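Local coordinates for protein actibind (Aspergillus niger, PDB 3D3Z) that cleaves RNA as a T2-family ribonuclease, probably without base specificity but with a preference for adenylic acid, at residues Leu30-Phe35 / Trp48-Leu53. Residues are numbered along the deposited sequence; the frame is centred on the assembly and turned at random.
Sequences LLQTQF and WTIHGL. With D3Z (1-(5-deoxy-beta-L-xylofuranosyl)pyrimidine-2,4(1H,3H)-dione), chain E.
A classic beta bulge in the antiparallel pair formed by strands 29-35 and 49-56 carries H51, predicted to be an active-site residue of this T2 ribonuclease, into the pocket beside F35. Both H51 and G52 face T33 at the bulge: T33 O accepts from H51 N at 3.0 Å and, weakly, from G52 N. Regular pairing resumes at the pocket end, where F35 N reaches T49 O at 2.8 Å and T49 N returns a nearly straight bond (175°) to F35 O. The H51 ring, its CG turned away from the backbone N (chi1 -172°), lies over F35 in an offset stack, centroids 4.1 Å apart and planes 21° from parallel; F35 CZ sits over the centre of the imidazole. Water 1 lies at the edge of that imidazole, 2.8 Å from ND1, and donates to Q34 O. Within the bulge, G52 O is gripped from opposite faces of its plane by T33 N and by Q32 NE2, the latter at 3.1 Å. Q32 is bent at chi2, which turns its amide back toward G52 O of the facing strand, and its OE1 takes a 2.8 Å bond from Q34 NE2, which also donates to L150 O, while Q34 OE1 is hydrogen-bonded to S152 OG. The stack over one imidazole face and the water at ND1 would probably limit rotation of the H51 ring where it borders the ligand pocket.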
ATOM      1  N   LEU A  30      -0.106  -0.200   9.451  1.00 20.43           N
ATOM      2  CA  LEU A  30       0.073  -0.728   8.105  1.00 20.48           C
ATOM      3  C   LEU A  30      -0.340   0.345   7.110  1.00 20.19           C
ATOM      4  O   LEU A  30      -1.464   0.764   7.108  1.00 20.74           O
ATOM      5  CB  LEU A  30      -0.776  -1.997   7.873  1.00 20.10           C
ATOM      6  CG  LEU A  30      -0.236  -3.342   8.360  1.00 21.62           C
ATOM      7  CD1 LEU A  30       0.882  -3.799   7.425  1.00 20.35           C
ATOM      8  CD2 LEU A  30       0.249  -3.315   9.717  1.00 18.32           C
ATOM      9  N   LEU A  31       0.587   0.717   6.234  1.00 20.01           N
ATOM     10  CA  LEU A  31       0.392   1.786   5.257  1.00 19.68           C
ATOM     11  C   LEU A  31       0.210   1.209   3.877  1.00 18.38           C
ATOM     12  O   LEU A  31       1.126   0.611   3.349  1.00 17.51           O
ATOM     13  CB  LEU A  31       1.593   2.755   5.257  1.00 20.59           C
ATOM     14  CG  LEU A  31       1.812   3.675   6.460  1.00 19.90           C
ATOM     15  CD1 LEU A  31       1.997   2.959   7.848  1.00 19.18           C
ATOM     16  CD2 LEU A  31       3.018   4.525   6.137  1.00 20.01           C
ATOM     17  N   GLN A  32      -0.969   1.410   3.309  1.00 18.11           N
ATOM     18  CA  GLN A  32      -1.193   1.130   1.896  1.00 18.15           C
ATOM     19  C   GLN A  32      -0.851   2.414   1.133  1.00 17.88           C
ATOM     20  O   GLN A  32      -1.517   3.431   1.245  1.00 17.33           O
ATOM     21  CB  GLN A  32      -2.608   0.670   1.591  1.00 17.49           C
ATOM     22  CG  GLN A  32      -2.746  -0.156   0.280  1.00 18.41           C
ATOM     23  CD  GLN A  32      -2.526   0.642  -1.006  1.00 15.57           C
ATOM     24  OE1 GLN A  32      -3.373   1.452  -1.421  1.00 18.28           O
ATOM     25  NE2 GLN A  32      -1.434   0.307  -1.738  1.00 14.85           N
ATOM     26  N   THR A  33       0.224   2.335   0.350  1.00 17.81           N
ATOM     27  CA  THR A  33       0.784   3.538  -0.302  1.00 17.56           C
ATOM     28  C   THR A  33       0.532   3.490  -1.812  1.00 17.44           C
ATOM     29  O   THR A  33       0.501   2.410  -2.418  1.00 15.59           O
ATOM     30  CB  THR A  33       2.271   3.687  -0.002  1.00 16.89           C
ATOM     31  OG1 THR A  33       2.974   2.549  -0.506  1.00 19.03           O
ATOM     32  CG2 THR A  33       2.460   3.768   1.485  1.00 15.03           C
ATOM     33  N   GLN A  34       0.311   4.666  -2.402  1.00 16.01           N
ATOM     34  CA  GLN A  34      -0.011   4.796  -3.801  1.00 16.21           C
ATOM     35  C   GLN A  34       0.778   5.904  -4.530  1.00 16.52           C
ATOM     36  O   GLN A  34       1.251   6.849  -3.917  1.00 16.87           O
ATOM     37  CB  GLN A  34      -1.511   5.076  -3.925  1.00 17.58           C
ATOM     38  CG  GLN A  34      -2.394   4.034  -3.306  1.00 19.17           C
ATOM     39  CD  GLN A  34      -3.868   4.331  -3.474  1.00 16.52           C
ATOM     40  OE1 GLN A  34      -4.255   5.216  -4.271  1.00 20.04           O
ATOM     41  NE2 GLN A  34      -4.706   3.517  -2.827  1.00 16.34           N
ATOM     42  N   PHE A  35       0.885   5.792  -5.851  1.00 14.92           N
ATOM     43  CA  PHE A  35       1.518   6.798  -6.685  1.00 16.32           C
ATOM     44  C   PHE A  35       0.566   7.402  -7.700  1.00 16.41           C
ATOM     45  O   PHE A  35      -0.292   6.712  -8.180  1.00 16.82           O
ATOM     46  CB  PHE A  35       2.548   6.111  -7.572  1.00 17.03           C
ATOM     47  CG  PHE A  35       3.828   5.834  -6.899  1.00 20.27           C
ATOM     48  CD1 PHE A  35       4.448   6.811  -6.158  1.00 21.99           C
ATOM     49  CD2 PHE A  35       4.469   4.610  -7.066  1.00 20.07           C
ATOM     50  CE1 PHE A  35       5.657   6.575  -5.591  1.00 21.10           C
ATOM     51  CE2 PHE A  35       5.685   4.385  -6.480  1.00 21.44           C
ATOM     52  CZ  PHE A  35       6.272   5.362  -5.748  1.00 21.68           C
ATOM     53  N   TRP A  48      -4.870   5.923  -9.851  1.00 17.78           N
ATOM     54  CA  TRP A  48      -3.599   5.868  -9.174  1.00 18.22           C
ATOM     55  C   TRP A  48      -3.130   4.416  -9.270  1.00 18.00           C
ATOM     56  O   TRP A  48      -3.899   3.523  -9.683  1.00 16.99           O
ATOM     57  CB  TRP A  48      -3.763   6.306  -7.726  1.00 19.26           C
ATOM     58  CG  TRP A  48      -4.020   7.807  -7.552  1.00 19.52           C
ATOM     59  CD1 TRP A  48      -5.045   8.545  -8.072  1.00 21.35           C
ATOM     60  CD2 TRP A  48      -3.216   8.711  -6.788  1.00 20.17           C
ATOM     61  NE1 TRP A  48      -4.906   9.883  -7.689  1.00 19.93           N
ATOM     62  CE2 TRP A  48      -3.796  10.004  -6.894  1.00 21.68           C
ATOM     63  CE3 TRP A  48      -2.044   8.563  -6.051  1.00 19.54           C
ATOM     64  CZ2 TRP A  48      -3.232  11.127  -6.291  1.00 20.34           C
ATOM     65  CZ3 TRP A  48      -1.479   9.695  -5.443  1.00 21.26           C
ATOM     66  CH2 TRP A  48      -2.072  10.945  -5.567  1.00 20.92           C
ATOM     67  N   THR A  49      -1.868   4.211  -8.902  1.00 16.74           N
ATOM     68  CA  THR A  49      -1.208   2.894  -8.882  1.00 16.81           C
ATOM     69  C   THR A  49      -0.625   2.582  -7.494  1.00 15.29           C
ATOM     70  O   THR A  49      -0.525   3.444  -6.623  1.00 16.28           O
ATOM     71  CB  THR A  49      -0.119   2.841  -9.928  1.00 14.67           C
ATOM     72  OG1 THR A  49       0.767   3.946  -9.785  1.00 15.35           O
ATOM     73  CG2 THR A  49      -0.742   2.903 -11.321  1.00 15.27           C
ATOM     74  N   ILE A  50      -0.236   1.321  -7.300  1.00 14.90           N
ATOM     75  CA  ILE A  50       0.309   0.807  -6.072  1.00 13.30           C
ATOM     76  C   ILE A  50       1.781   1.153  -5.955  1.00 13.27           C
ATOM     77  O   ILE A  50       2.562   1.021  -6.890  1.00 14.88           O
ATOM     78  CB  ILE A  50       0.203  -0.793  -5.945  1.00 10.09           C
ATOM     79  CG1 ILE A  50      -1.280  -1.255  -6.035  1.00 13.34           C
ATOM     80  CG2 ILE A  50       0.911  -1.285  -4.664  1.00 11.80           C
ATOM     81  CD1 ILE A  50      -1.526  -2.775  -6.349  1.00 13.15           C
ATOM     82  N   HIS A  51       2.142   1.613  -4.782  1.00 15.69           N
ATOM     83  CA  HIS A  51       3.522   1.690  -4.354  1.00 15.86           C
ATOM     84  C   HIS A  51       3.841   0.446  -3.491  1.00 16.00           C
ATOM     85  O   HIS A  51       4.768  -0.281  -3.764  1.00 14.83           O
ATOM     86  CB  HIS A  51       3.765   3.001  -3.589  1.00 16.11           C
ATOM     87  CG  HIS A  51       5.212   3.283  -3.266  1.00 15.85           C
ATOM     88  ND1 HIS A  51       5.613   4.490  -2.727  1.00 17.05           N
ATOM     89  CD2 HIS A  51       6.344   2.550  -3.427  1.00 18.79           C
ATOM     90  CE1 HIS A  51       6.929   4.476  -2.557  1.00 15.97           C
ATOM     91  NE2 HIS A  51       7.398   3.318  -2.998  1.00 18.87           N
ATOM     92  N   GLY A  52       3.079   0.249  -2.439  1.00 17.30           N
ATOM     93  CA  GLY A  52       3.255  -0.894  -1.525  1.00 17.55           C
ATOM     94  C   GLY A  52       2.323  -0.998  -0.334  1.00 17.55           C
ATOM     95  O   GLY A  52       1.251  -0.402  -0.299  1.00 18.09           O
ATOM     96  N   LEU A  53       2.772  -1.800   0.627  1.00 18.22           N
ATOM     97  CA  LEU A  53       2.168  -1.992   1.926  1.00 18.92           C
ATOM     98  C   LEU A  53       3.310  -2.076   2.934  1.00 19.38           C
ATOM     99  O   LEU A  53       4.162  -2.933   2.812  1.00 20.14           O
ATOM    100  CB  LEU A  53       1.308  -3.275   1.931  1.00 20.29           C
ATOM    101  CG  LEU A  53       0.619  -3.606   3.279  1.00 18.68           C
ATOM    102  CD1 LEU A  53      -0.474  -2.547   3.676  1.00 15.72           C
ATOM    103  CD2 LEU A  53       0.011  -5.046   3.189  1.00 18.82           C
TER
HETATM  104  N1  D3Z E 252       9.785   3.895  -7.931  0.50 41.40           N
HETATM  105  C2  D3Z E 252       9.768   2.787  -8.800  0.50 40.68           C
HETATM  106  N3  D3Z E 252       8.690   2.554  -9.544  0.50 40.48           N
HETATM  107  C4  D3Z E 252       7.611   3.335  -9.486  0.50 40.63           C
HETATM  108  C5  D3Z E 252       7.622   4.414  -8.641  0.50 41.14           C
HETATM  109  C6  D3Z E 252       8.731   4.693  -7.855  0.50 41.09           C
HETATM  110  O2  D3Z E 252      10.746   2.016  -8.893  0.50 40.41           O
HETATM  111  O4  D3Z E 252       6.596   3.135 -10.184  0.50 40.47           O
HETATM  112  C1' D3Z E 252      10.933   4.167  -7.103  0.50 41.89           C
HETATM  113  C2' D3Z E 252      11.631   2.834  -6.923  0.50 44.08           C
HETATM  114  O2' D3Z E 252      12.893   2.846  -7.615  0.50 45.72           O
HETATM  115  C3' D3Z E 252      11.718   2.609  -5.424  0.50 43.14           C
HETATM  116  C4' D3Z E 252      11.101   3.826  -4.758  0.50 44.13           C
HETATM  117  O3' D3Z E 252      10.985   1.455  -5.048  0.50 43.55           O
HETATM  118  O4' D3Z E 252      10.516   4.625  -5.805  0.50 44.33           O
HETATM  119  C5' D3Z E 252      10.079   3.378  -3.720  0.50 43.85           C
HETATM  120  O   HOH W   1       3.604   6.309  -2.177  1.00 19.58           O
HETATM  121  O   HOH W   2       0.348   6.141 -11.299  1.00 14.91           O